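Local structure of putative cellulase CEL6 (Mycobacterium tuberculosis, 1UP3) at residues Y42-A47 against G54-R59; F48-V53 against G89-G94; E135-V140 against L174-V179; L165-M170 against G202-G207. The protein probably cleaves internal beta-1,4-glucosidic bonds of cellulose, as a family 6 endoglucanase whose catalytic domain here holds a thio-linked cello-oligosaccharide. One frame throughout, in Å; residues are numbered along the deposited sequence.

Contact 1. Residues Y42-A47 against G54-R59; sequences YWLDQA and GGTVAR
Leu44 and Val57 make the main apolar contact between Tyr42-Ala47 and Gly54-Arg59, their side chains meeting at a slant. One methyl from each does the touching, Leu44 CD1 against Val57 CG2 at 3.7 Å. The other leucine methyl, CD2, only grazes Thr56 CG2, 4.5 Å away. On the helix, Val57 keeps CG1 anti to its backbone N (chi1 167°), which leaves CG2 as the branch that meets the leucine. Both residues are buried, and the same patch is extended by Leu73 and Leu75 of the neighbouring strand and by Trp100 and Leu108 of helix 94-108.

The strand and helix are the first two elements of a right-handed beta-alpha-beta unit, strand 42-44, helix 50-66 and strand 72-75, at one edge of the parallel sheet of the family 6 barrel. Leu44 carries the strand's apolar contact with the helix, and Tyr42 adds a ring stack on Tyr60 of that helix.

No hydrogen bond joins the two segments; in the turn after the strand, Asp45 OD1 accepts from Ala47 N at 3.1 Å, an Asx turn in which the N-H comes from above the carboxylate plane, 52° out of it. The other oxygen, OD2, forms a salt bridge with Arg81.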
loop_
_atom_site.group_PDB
_atom_site.type_symbol
_atom_site.label_atom_id
_atom_site.label_comp_id
_atom_site.label_asym_id
_atom_site.label_seq_id
_atom_site.Cartn_x
_atom_site.Cartn_y
_atom_site.Cartn_z
ATOM N N TYR A 42 0.394 -6.789 3.725
ATOM C CA TYR A 42 0.526 -8.023 2.960
ATOM C C TYR A 42 -0.061 -7.785 1.568
ATOM O O TYR A 42 -1.223 -7.499 1.432
ATOM C CB TYR A 42 -0.204 -9.147 3.712
ATOM C CG TYR A 42 0.029 -10.523 3.131
ATOM C CD1 TYR A 42 1.197 -11.221 3.412
ATOM C CD2 TYR A 42 -0.904 -11.124 2.334
ATOM C CE1 TYR A 42 1.431 -12.490 2.896
ATOM C CE2 TYR A 42 -0.678 -12.409 1.805
ATOM C CZ TYR A 42 0.485 -13.071 2.085
ATOM O OH TYR A 42 0.719 -14.333 1.543
ATOM N N TRP A 43 0.778 -7.926 0.533
ATOM C CA TRP A 43 0.379 -7.586 -0.821
ATOM C C TRP A 43 -0.170 -8.814 -1.533
ATOM O O TRP A 43 0.501 -9.880 -1.539
ATOM C CB TRP A 43 1.571 -7.061 -1.597
ATOM C CG TRP A 43 2.073 -5.697 -1.171
ATOM C CD1 TRP A 43 2.497 -5.320 0.064
ATOM C CD2 TRP A 43 2.111 -4.523 -1.972
ATOM N NE1 TRP A 43 2.865 -3.989 0.052
ATOM C CE2 TRP A 43 2.626 -3.477 -1.189
ATOM C CE3 TRP A 43 1.790 -4.256 -3.313
ATOM C CZ2 TRP A 43 2.810 -2.191 -1.673
ATOM C CZ3 TRP A 43 1.988 -2.987 -3.803
ATOM C CH2 TRP A 43 2.491 -1.951 -2.977
ATOM N N LEU A 44 -1.324 -8.656 -2.173
ATOM C CA LEU A 44 -1.966 -9.723 -2.953
ATOM C C LEU A 44 -2.079 -9.294 -4.419
ATOM O O LEU A 44 -2.371 -8.142 -4.726
ATOM C CB LEU A 44 -3.343 -9.974 -2.410
ATOM C CG LEU A 44 -3.392 -10.385 -0.941
ATOM C CD1 LEU A 44 -4.856 -10.428 -0.484
ATOM C CD2 LEU A 44 -2.707 -11.714 -0.756
ATOM N N ASP A 45 -1.835 -10.229 -5.310
ATOM C CA ASP A 45 -1.992 -10.001 -6.733
ATOM C C ASP A 45 -2.437 -11.250 -7.475
ATOM O O ASP A 45 -3.036 -12.127 -6.885
ATOM C CB ASP A 45 -0.739 -9.352 -7.301
ATOM C CG ASP A 45 0.478 -10.254 -7.292
ATOM O OD1 ASP A 45 0.379 -11.445 -6.895
ATOM O OD2 ASP A 45 1.609 -9.828 -7.694
ATOM N N GLN A 46 -2.154 -11.282 -8.772
ATOM C CA GLN A 46 -2.640 -12.366 -9.629
ATOM C C GLN A 46 -1.984 -13.711 -9.348
ATOM O O GLN A 46 -2.443 -14.736 -9.867
ATOM C CB GLN A 46 -2.499 -12.018 -11.117
ATOM C CG GLN A 46 -1.086 -12.121 -11.703
ATOM C CD GLN A 46 -0.087 -11.149 -11.130
ATOM O OE1 GLN A 46 -0.419 -10.005 -10.775
ATOM N NE2 GLN A 46 1.140 -11.591 -11.027
ATOM N N ALA A 47 -0.972 -13.735 -8.497
ATOM C CA ALA A 47 -0.424 -15.001 -7.981
ATOM C C ALA A 47 -1.409 -15.756 -7.083
ATOM O O ALA A 47 -1.189 -16.917 -6.757
ATOM C CB ALA A 47 0.840 -14.759 -7.217
ATOM N N GLY A 54 -9.758 -16.212 -1.413
ATOM C CA GLY A 54 -10.645 -16.102 -0.278
ATOM C C GLY A 54 -10.092 -16.805 0.947
ATOM O O GLY A 54 -10.108 -16.254 2.052
ATOM N N GLY A 55 -9.604 -18.025 0.757
ATOM C CA GLY A 55 -8.977 -18.766 1.828
ATOM C C GLY A 55 -7.725 -18.103 2.315
ATOM O O GLY A 55 -7.474 -18.080 3.520
ATOM N N THR A 56 -6.919 -17.539 1.413
ATOM C CA THR A 56 -5.702 -16.838 1.811
ATOM C C THR A 56 -6.027 -15.633 2.698
ATOM O O THR A 56 -5.368 -15.387 3.713
ATOM C CB THR A 56 -4.968 -16.410 0.542
ATOM O OG1 THR A 56 -4.642 -17.591 -0.224
ATOM C CG2 THR A 56 -3.632 -15.770 0.880
ATOM N N VAL A 57 -7.044 -14.889 2.295
ATOM C CA VAL A 57 -7.459 -13.698 3.033
ATOM C C VAL A 57 -8.071 -14.081 4.378
ATOM O O VAL A 57 -7.748 -13.445 5.389
ATOM C CB VAL A 57 -8.421 -12.836 2.194
ATOM C CG1 VAL A 57 -9.127 -11.770 3.027
ATOM C CG2 VAL A 57 -7.664 -12.232 1.037
ATOM N N ALA A 58 -8.915 -15.120 4.401
ATOM C CA ALA A 58 -9.521 -15.543 5.663
ATOM C C ALA A 58 -8.432 -16.005 6.652
ATOM O O ALA A 58 -8.515 -15.723 7.866
ATOM C CB ALA A 58 -10.509 -16.644 5.447
ATOM N N ARG A 59 -7.417 -16.688 6.154
ATOM C CA ARG A 59 -6.305 -17.175 6.981
ATOM C C ARG A 59 -5.575 -15.990 7.590
ATOM O O ARG A 59 -5.293 -15.960 8.782
ATOM C CB ARG A 59 -5.329 -17.999 6.117
ATOM C CG ARG A 59 -4.126 -18.522 6.819
ATOM C CD ARG A 59 -3.217 -19.290 5.874
ATOM N NE ARG A 59 -2.049 -19.804 6.559
ATOM C CZ ARG A 59 -0.964 -19.091 6.789
ATOM N NH1 ARG A 59 -0.885 -17.839 6.379
ATOM N NH2 ARG A 59 0.058 -19.632 7.425
#

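Contact 2. Residues F48-V53 against G89-G94; sequences FPPATV and GGFATG
The Phe91 ring meets the turn that leads into helix 50-66 with the far end of its ring. Phe48 O lies at the ring edge, close to the ring plane, 4.0 Å from Phe91 CZ. The Pro50 side chain comes from the opposite direction and meets the ring obliquely, its CD atom 3.8 Å from Phe91 CE1 and about as far from CZ, so that a single methylene rests near the bond between these two ring carbons. With CG anti to the carbonyl carbon (chi1 -74°), Phe91 reaches over to the other segment. Its ring also meets that of Trp100, on helix 94-108, with the planes at about 50°.

Phe48 takes part through its backbone, since the end of its own side chain leads away from Gly89-Gly94. After it the chain turns into the helix: Pro49 O accepts from both Thr52 N, at 3.0 Å, and Val53 N, at 2.9 Å. On the other segment, Thr93 is the N-cap of helix 94-108, its OG1 accepting from Asp96 N. The contact thus joins the loop that follows strand 72-75 to the start of the preceding helix.

No hydrogen bond crosses between the two segments. Phe48 O also takes a weak hydrogen bond from Trp100 NE1, and its contact with the positively polarised rim of the ring is long and may help only slightly, while the proline methylene adds dispersion.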
loop_
_atom_site.group_PDB
_atom_site.type_symbol
_atom_site.label_atom_id
_atom_site.label_comp_id
_atom_site.label_asym_id
_atom_site.label_seq_id
_atom_site.Cartn_x
_atom_site.Cartn_y
_atom_site.Cartn_z
ATOM N N PHE A 48 -2.451 -15.056 -6.595
ATOM C CA PHE A 48 -3.478 -15.610 -5.726
ATOM C C PHE A 48 -4.776 -15.583 -6.528
ATOM O O PHE A 48 -5.462 -14.558 -6.595
ATOM C CB PHE A 48 -3.631 -14.767 -4.459
ATOM C CG PHE A 48 -2.368 -14.592 -3.682
ATOM C CD1 PHE A 48 -1.470 -13.620 -4.051
ATOM C CD2 PHE A 48 -2.086 -15.401 -2.595
ATOM C CE1 PHE A 48 -0.289 -13.432 -3.367
ATOM C CE2 PHE A 48 -0.891 -15.230 -1.889
ATOM C CZ PHE A 48 0.003 -14.227 -2.288
ATOM N N PRO A 49 -5.107 -16.677 -7.210
ATOM C CA PRO A 49 -6.256 -16.624 -8.127
ATOM C C PRO A 49 -7.597 -16.489 -7.426
ATOM O O PRO A 49 -7.675 -16.823 -6.254
ATOM C CB PRO A 49 -6.197 -17.976 -8.851
ATOM C CG PRO A 49 -5.433 -18.874 -7.923
ATOM C CD PRO A 49 -4.452 -17.984 -7.181
ATOM N N PRO A 50 -8.654 -16.040 -8.121
ATOM C CA PRO A 50 -9.992 -15.964 -7.550
ATOM C C PRO A 50 -10.433 -17.238 -6.846
ATOM O O PRO A 50 -11.149 -17.199 -5.824
ATOM C CB PRO A 50 -10.870 -15.644 -8.766
ATOM C CG PRO A 50 -9.970 -14.936 -9.685
ATOM C CD PRO A 50 -8.624 -15.522 -9.508
ATOM N N ALA A 51 -10.008 -18.378 -7.382
ATOM C CA ALA A 51 -10.476 -19.652 -6.871
ATOM C C ALA A 51 -10.035 -19.904 -5.451
ATOM O O ALA A 51 -10.694 -20.693 -4.731
ATOM C CB ALA A 51 -9.965 -20.766 -7.730
ATOM N N THR A 52 -8.900 -19.323 -5.046
ATOM C CA THR A 52 -8.326 -19.616 -3.735
ATOM C C THR A 52 -8.032 -18.422 -2.839
ATOM O O THR A 52 -7.742 -18.599 -1.650
ATOM C CB THR A 52 -7.048 -20.442 -3.869
ATOM O OG1 THR A 52 -6.065 -19.666 -4.562
ATOM C CG2 THR A 52 -7.330 -21.746 -4.720
ATOM N N VAL A 53 -8.045 -17.207 -3.384
ATOM C CA VAL A 53 -7.619 -16.045 -2.596
ATOM C C VAL A 53 -8.502 -15.794 -1.362
ATOM O O VAL A 53 -8.040 -15.210 -0.372
ATOM C CB VAL A 53 -7.525 -14.779 -3.473
ATOM C CG1 VAL A 53 -8.891 -14.292 -3.973
ATOM C CG2 VAL A 53 -6.819 -13.629 -2.726
ATOM N N GLY A 89 2.131 -6.795 -14.406
ATOM C CA GLY A 89 1.381 -7.908 -13.830
ATOM C C GLY A 89 -0.107 -7.600 -13.809
ATOM O O GLY A 89 -0.620 -6.950 -14.717
ATOM N N GLY A 90 -0.780 -8.054 -12.760
ATOM C CA GLY A 90 -2.219 -7.916 -12.685
ATOM C C GLY A 90 -2.963 -8.963 -13.501
ATOM O O GLY A 90 -2.376 -9.750 -14.277
ATOM N N PHE A 91 -4.262 -8.987 -13.290
ATOM C CA PHE A 91 -5.143 -9.867 -14.016
ATOM C C PHE A 91 -5.269 -9.447 -15.478
ATOM O O PHE A 91 -5.093 -8.277 -15.833
ATOM C CB PHE A 91 -6.492 -9.968 -13.318
ATOM C CG PHE A 91 -6.410 -10.800 -12.084
ATOM C CD1 PHE A 91 -6.473 -12.190 -12.174
ATOM C CD2 PHE A 91 -6.215 -10.229 -10.864
ATOM C CE1 PHE A 91 -6.335 -12.979 -11.059
ATOM C CE2 PHE A 91 -6.072 -11.031 -9.739
ATOM C CZ PHE A 91 -6.139 -12.384 -9.842
ATOM N N ALA A 92 -5.620 -10.413 -16.311
ATOM C CA ALA A 92 -5.661 -10.167 -17.745
ATOM C C ALA A 92 -6.817 -9.261 -18.156
ATOM O O ALA A 92 -6.620 -8.393 -19.006
ATOM C CB ALA A 92 -5.723 -11.480 -18.494
ATOM N N THR A 93 -7.989 -9.438 -17.550
ATOM C CA THR A 93 -9.183 -8.711 -17.937
ATOM C C THR A 93 -9.948 -8.206 -16.718
ATOM O O THR A 93 -9.757 -8.670 -15.591
ATOM C CB THR A 93 -10.150 -9.607 -18.732
ATOM O OG1 THR A 93 -10.667 -10.623 -17.878
ATOM C CG2 THR A 93 -9.452 -10.314 -19.862
ATOM N N GLY A 94 -10.839 -7.272 -16.963
ATOM C CA GLY A 94 -11.731 -6.776 -15.949
ATOM C C GLY A 94 -12.643 -7.833 -15.361
ATOM O O GLY A 94 -12.904 -7.826 -14.157
#

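Contact 3. Residues E135-V140 against L174-V179; sequences ERFDLV and LNDVGV
Val177 has more surface buried here than any other residue of the two segments, and it reaches helix 130-147 with both its methyls. CG1 lies 3.5 Å from the carbonyl oxygen Phe137 O and 4.2 Å from Phe137 CB, against the backbone of the helix. CG2 instead faces the next turn, where it meets Val140 CG1 at 4.1 Å, the two valine side chains being inclined to each other. The valine's chi1 of -57° sets CG1 anti to its carbonyl carbon and CG2 between the carbonyl carbon and the N, which turns CG1 toward Phe137, though it also touches Val140 CB, and CG2 toward Val140.

This valine stands where helix 167-176 stops. A Schellman motif ends the helix: Val179 N bonds to Leu174 O at 3.0 Å and Gly178 N to Asn175 O at 3.2 Å, with Gly178 at positive phi as the C-prime residue. The contact therefore sets a helix C-terminus against the flank of helix 130-147, two neighbouring helices on the outside of the parallel barrel, and Leu122 of helix 121-124 touches both Phe137 and Val177.

Of the Phe137 side chain, CB and ring carbon CD2 come near Asp176 OD2, CB at 3.7 Å; the oxygen lies oblique to the ring, the carboxylate and ring planes 70° apart. Asp176 also links the helices through its backbone: its carbonyl oxygen accepts from Arg141 NE, while the same arginine, through NH2, forms a salt bridge with Asp138. Val140 in turn rests on Val157 of strand 153-158, which carries the apolar patch inward to the sheet.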
loop_
_atom_site.group_PDB
_atom_site.type_symbol
_atom_site.label_atom_id
_atom_site.label_comp_id
_atom_site.label_asym_id
_atom_site.label_seq_id
_atom_site.Cartn_x
_atom_site.Cartn_y
_atom_site.Cartn_z
ATOM N N GLU A 135 -12.611 1.871 -17.896
ATOM C CA GLU A 135 -12.670 0.513 -17.390
ATOM C C GLU A 135 -11.960 0.440 -16.030
ATOM O O GLU A 135 -12.469 -0.167 -15.063
ATOM C CB GLU A 135 -12.013 -0.448 -18.352
ATOM C CG GLU A 135 -12.088 -1.867 -17.850
ATOM C CD GLU A 135 -11.306 -2.861 -18.664
ATOM O OE1 GLU A 135 -10.072 -2.684 -18.895
ATOM O OE2 GLU A 135 -11.923 -3.862 -19.040
ATOM N N ARG A 136 -10.757 1.005 -15.958
ATOM C CA ARG A 136 -9.972 0.934 -14.710
ATOM C C ARG A 136 -10.738 1.620 -13.576
ATOM O O ARG A 136 -10.795 1.095 -12.463
ATOM C CB ARG A 136 -8.588 1.581 -14.900
ATOM C CG ARG A 136 -7.781 1.714 -13.600
ATOM C CD ARG A 136 -6.366 2.046 -13.787
ATOM N NE ARG A 136 -5.571 0.965 -14.312
ATOM C CZ ARG A 136 -4.255 1.016 -14.405
ATOM N NH1 ARG A 136 -3.610 2.109 -13.971
ATOM N NH2 ARG A 136 -3.569 0.047 -14.932
ATOM N N PHE A 137 -11.313 2.784 -13.857
ATOM C CA PHE A 137 -12.069 3.506 -12.827
ATOM C C PHE A 137 -13.263 2.642 -12.370
ATOM O O PHE A 137 -13.542 2.545 -11.169
ATOM C CB PHE A 137 -12.551 4.873 -13.310
ATOM C CG PHE A 137 -11.442 5.868 -13.618
ATOM C CD1 PHE A 137 -10.178 5.720 -13.113
ATOM C CD2 PHE A 137 -11.692 6.954 -14.435
ATOM C CE1 PHE A 137 -9.176 6.644 -13.409
ATOM C CE2 PHE A 137 -10.686 7.868 -14.721
ATOM C CZ PHE A 137 -9.442 7.704 -14.187
ATOM N N ASP A 138 -13.943 1.993 -13.320
ATOM C CA ASP A 138 -15.027 1.066 -12.981
ATOM C C ASP A 138 -14.597 -0.100 -12.104
ATOM O O ASP A 138 -15.351 -0.499 -11.205
ATOM C CB ASP A 138 -15.722 0.546 -14.227
ATOM C CG ASP A 138 -16.442 1.627 -14.996
ATOM O OD1 ASP A 138 -16.699 2.729 -14.449
ATOM O OD2 ASP A 138 -16.778 1.433 -16.179
ATOM N N LEU A 139 -13.389 -0.625 -12.331
ATOM C CA LEU A 139 -12.854 -1.715 -11.525
ATOM C C LEU A 139 -12.504 -1.266 -10.107
ATOM O O LEU A 139 -12.774 -1.985 -9.150
ATOM C CB LEU A 139 -11.630 -2.322 -12.222
ATOM C CG LEU A 139 -11.974 -3.036 -13.528
ATOM C CD1 LEU A 139 -10.671 -3.483 -14.192
ATOM C CD2 LEU A 139 -12.932 -4.147 -13.384
ATOM N N VAL A 140 -11.959 -0.061 -9.967
ATOM C CA VAL A 140 -11.665 0.452 -8.655
ATOM C C VAL A 140 -12.972 0.722 -7.913
ATOM O O VAL A 140 -13.073 0.450 -6.723
ATOM C CB VAL A 140 -10.728 1.674 -8.707
ATOM C CG1 VAL A 140 -10.526 2.241 -7.296
ATOM C CG2 VAL A 140 -9.390 1.241 -9.306
ATOM N N LEU A 174 -11.062 10.138 -7.258
ATOM C CA LEU A 174 -11.571 9.475 -6.030
ATOM C C LEU A 174 -13.084 9.618 -5.925
ATOM O O LEU A 174 -13.777 8.674 -5.538
ATOM C CB LEU A 174 -10.915 10.101 -4.800
ATOM C CG LEU A 174 -9.444 9.719 -4.610
ATOM C CD1 LEU A 174 -8.815 10.624 -3.557
ATOM C CD2 LEU A 174 -9.297 8.273 -4.155
ATOM N N ASN A 175 -13.598 10.796 -6.284
ATOM C CA ASN A 175 -15.036 11.019 -6.213
ATOM C C ASN A 175 -15.745 10.115 -7.207
ATOM O O ASN A 175 -16.782 9.544 -6.863
ATOM C CB ASN A 175 -15.372 12.507 -6.383
ATOM C CG ASN A 175 -15.054 13.304 -5.130
ATOM O OD1 ASN A 175 -15.151 12.791 -3.982
ATOM N ND2 ASN A 175 -14.674 14.566 -5.321
ATOM N N ASP A 176 -15.180 9.959 -8.396
ATOM C CA ASP A 176 -15.733 9.064 -9.407
ATOM C C ASP A 176 -15.785 7.604 -8.997
ATOM O O ASP A 176 -16.663 6.883 -9.463
ATOM C CB ASP A 176 -14.940 9.134 -10.697
ATOM C CG ASP A 176 -15.640 8.396 -11.843
ATOM O OD1 ASP A 176 -16.761 8.823 -12.205
ATOM O OD2 ASP A 176 -15.182 7.371 -12.420
ATOM N N VAL A 177 -14.860 7.138 -8.155
ATOM C CA VAL A 177 -14.868 5.714 -7.791
ATOM C C VAL A 177 -15.575 5.466 -6.459
ATOM O O VAL A 177 -15.532 4.379 -5.940
ATOM C CB VAL A 177 -13.433 5.085 -7.804
ATOM C CG1 VAL A 177 -12.770 5.250 -9.166
ATOM C CG2 VAL A 177 -12.591 5.683 -6.659
ATOM N N GLY A 178 -16.221 6.509 -5.945
ATOM C CA GLY A 178 -17.013 6.460 -4.742
ATOM C C GLY A 178 -16.241 6.413 -3.458
ATOM O O GLY A 178 -16.626 5.704 -2.560
ATOM N N VAL A 179 -15.161 7.184 -3.350
ATOM C CA VAL A 179 -14.381 7.286 -2.118
ATOM C C VAL A 179 -15.236 7.540 -0.856
ATOM O O VAL A 179 -14.863 7.129 0.244
ATOM C CB VAL A 179 -13.263 8.356 -2.255
ATOM C CG1 VAL A 179 -13.864 9.757 -2.375
ATOM C CG2 VAL A 179 -12.282 8.305 -1.106
#

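Contact 4. Residues L165-M170 against G202-G207; sequences LSAEAM and GEAISG
Consecutive helices on the outside of the barrel meet here: the first turn of helix 167-176 packs on the C-terminal half of helix 195-208, and the nearest backbones are those of Ala167 and Ile205, with CA atoms 5.3 Å apart. The small Ala167 side chain is consistent with so close an approach. Ala167 CB points at the other helix and touches Ile205 CG1 at 3.8 Å and Ala204 CB at 4.0 Å. The isoleucine is buried, whereas both alanines are partly exposed.

Ile205 sets off from its helix at an angle to the partner, and its end then comes nearer. CG1 lies anti to the carbonyl carbon (chi1 -67°) and the chain continues extended to CD1, which reaches Met170 CG at 4.2 Å, one turn beyond Ala167. Ala167 thus meets the base of the CG1-CD1 arm and Met170 its end. Met170 holds its CG anti to the backbone N (chi1 -176°) and then bends at chi2 and chi3, so that its end leads away from Ile205; the side chain also touches Leu122 and Ala123 of helix 121-124.

The helix start next to Ala167 is capped. Ser166 is the N-cap residue, and its OG accepts from Ala169 N at 3.0 Å with an N-H...O angle of 162°. Between the two helices the chain passes through strand 184-187, so the contact spans an alpha-beta-alpha succession of the barrel. A further tie comes from Tyr201, whose OH is hydrogen-bonded to Leu165 O.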
loop_
_atom_site.group_PDB
_atom_site.type_symbol
_atom_site.label_atom_id
_atom_site.label_comp_id
_atom_site.label_asym_id
_atom_site.label_seq_id
_atom_site.Cartn_x
_atom_site.Cartn_y
_atom_site.Cartn_z
ATOM N N LEU A 165 -0.313 13.488 -9.403
ATOM C CA LEU A 165 -1.425 14.317 -9.889
ATOM C C LEU A 165 -1.654 15.453 -8.911
ATOM O O LEU A 165 -1.287 15.377 -7.750
ATOM C CB LEU A 165 -2.718 13.506 -10.042
ATOM C CG LEU A 165 -2.729 12.275 -10.912
ATOM C CD1 LEU A 165 -4.182 11.821 -11.053
ATOM C CD2 LEU A 165 -2.100 12.590 -12.234
ATOM N N SER A 166 -2.299 16.522 -9.367
ATOM C CA SER A 166 -2.763 17.530 -8.460
ATOM C C SER A 166 -3.867 17.036 -7.522
ATOM O O SER A 166 -4.536 16.031 -7.798
ATOM C CB SER A 166 -3.280 18.739 -9.218
ATOM O OG SER A 166 -4.538 18.427 -9.777
ATOM N N ALA A 167 -4.030 17.742 -6.414
ATOM C CA ALA A 167 -5.091 17.426 -5.444
ATOM C C ALA A 167 -6.449 17.445 -6.143
ATOM O O ALA A 167 -7.278 16.555 -5.921
ATOM C CB ALA A 167 -5.090 18.363 -4.264
ATOM N N GLU A 168 -6.662 18.428 -7.014
ATOM C CA GLU A 168 -7.931 18.551 -7.722
ATOM C C GLU A 168 -8.154 17.380 -8.684
ATOM O O GLU A 168 -9.266 16.794 -8.756
ATOM C CB GLU A 168 -7.936 19.891 -8.464
ATOM C CG GLU A 168 -7.913 21.131 -7.545
ATOM C CD GLU A 168 -6.533 21.587 -6.956
ATOM O OE1 GLU A 168 -5.421 20.965 -7.225
ATOM O OE2 GLU A 168 -6.545 22.645 -6.211
ATOM N N ALA A 169 -7.128 17.014 -9.434
ATOM C CA ALA A 169 -7.212 15.930 -10.384
ATOM C C ALA A 169 -7.473 14.577 -9.660
ATOM O O ALA A 169 -8.339 13.786 -10.087
ATOM C CB ALA A 169 -5.950 15.854 -11.224
ATOM N N MET A 170 -6.772 14.359 -8.564
ATOM C CA MET A 170 -6.918 13.091 -7.852
ATOM C C MET A 170 -8.267 13.073 -7.120
ATOM O O MET A 170 -8.945 12.035 -7.091
ATOM C CB MET A 170 -5.726 12.836 -6.949
ATOM C CG MET A 170 -5.771 11.486 -6.244
ATOM S SD MET A 170 -6.122 10.050 -7.286
ATOM C CE MET A 170 -4.518 9.691 -7.894
ATOM N N GLY A 202 -2.823 15.546 1.582
ATOM C CA GLY A 202 -3.954 14.795 2.094
ATOM C C GLY A 202 -5.083 15.678 2.608
ATOM O O GLY A 202 -6.262 15.432 2.371
ATOM N N GLU A 203 -4.730 16.722 3.343
ATOM C CA GLU A 203 -5.755 17.614 3.838
ATOM C C GLU A 203 -6.446 18.319 2.678
ATOM O O GLU A 203 -7.640 18.573 2.764
ATOM C CB GLU A 203 -5.157 18.608 4.843
ATOM C CG GLU A 203 -4.666 17.942 6.142
ATOM C CD GLU A 203 -5.711 17.170 6.919
ATOM O OE1 GLU A 203 -6.824 17.725 7.113
ATOM O OE2 GLU A 203 -5.421 16.018 7.380
ATOM N N ALA A 204 -5.713 18.646 1.617
ATOM C CA ALA A 204 -6.298 19.272 0.425
ATOM C C ALA A 204 -7.281 18.330 -0.255
ATOM O O ALA A 204 -8.431 18.722 -0.565
ATOM C CB ALA A 204 -5.238 19.710 -0.530
ATOM N N ILE A 205 -6.888 17.076 -0.394
ATOM C CA ILE A 205 -7.757 16.097 -1.045
ATOM C C ILE A 205 -8.971 15.844 -0.156
ATOM O O ILE A 205 -10.087 15.729 -0.656
ATOM C CB ILE A 205 -7.019 14.809 -1.408
ATOM C CG1 ILE A 205 -5.976 15.075 -2.512
ATOM C CG2 ILE A 205 -8.001 13.677 -1.794
ATOM C CD1 ILE A 205 -5.159 13.866 -2.897
ATOM N N SER A 206 -8.757 15.748 1.146
ATOM C CA SER A 206 -9.845 15.568 2.097
ATOM C C SER A 206 -10.909 16.661 1.921
ATOM O O SER A 206 -12.102 16.381 1.870
ATOM C CB SER A 206 -9.325 15.550 3.520
ATOM O OG SER A 206 -10.389 15.398 4.458
ATOM N N GLY A 207 -10.472 17.910 1.774
ATOM C CA GLY A 207 -11.377 19.019 1.541
ATOM C C GLY A 207 -12.205 18.903 0.281
ATOM O O GLY A 207 -13.346 19.393 0.233
#

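Overall arrangement
Contact 1 includes an edge strand of the sheet; the others lie around it, following strand order. Contacts 1 and 2 share helix 50-66, centres about 10 Å apart: Gln46 OE1 is 2.8 Å from Gly90 N, a probable hydrogen bond. Contact 2 reaches contact 3 by packing of Gly94 O on Leu139 CD2, 3.8 Å apart. Contacts 3 and 4 share helix 167-176, Leu174 CD1 lying 3.6 Å from Ile205 CG2. Contacts 1 and 4 lie on opposite sides of the chain's centre, about 30 Å between centres. Contact 4 comes closer to the bound oligosaccharide, with the Met170 side chain about 10 Å from a glucose unit; Phe137 of contact 3 is about 14 Å from the thioglucose.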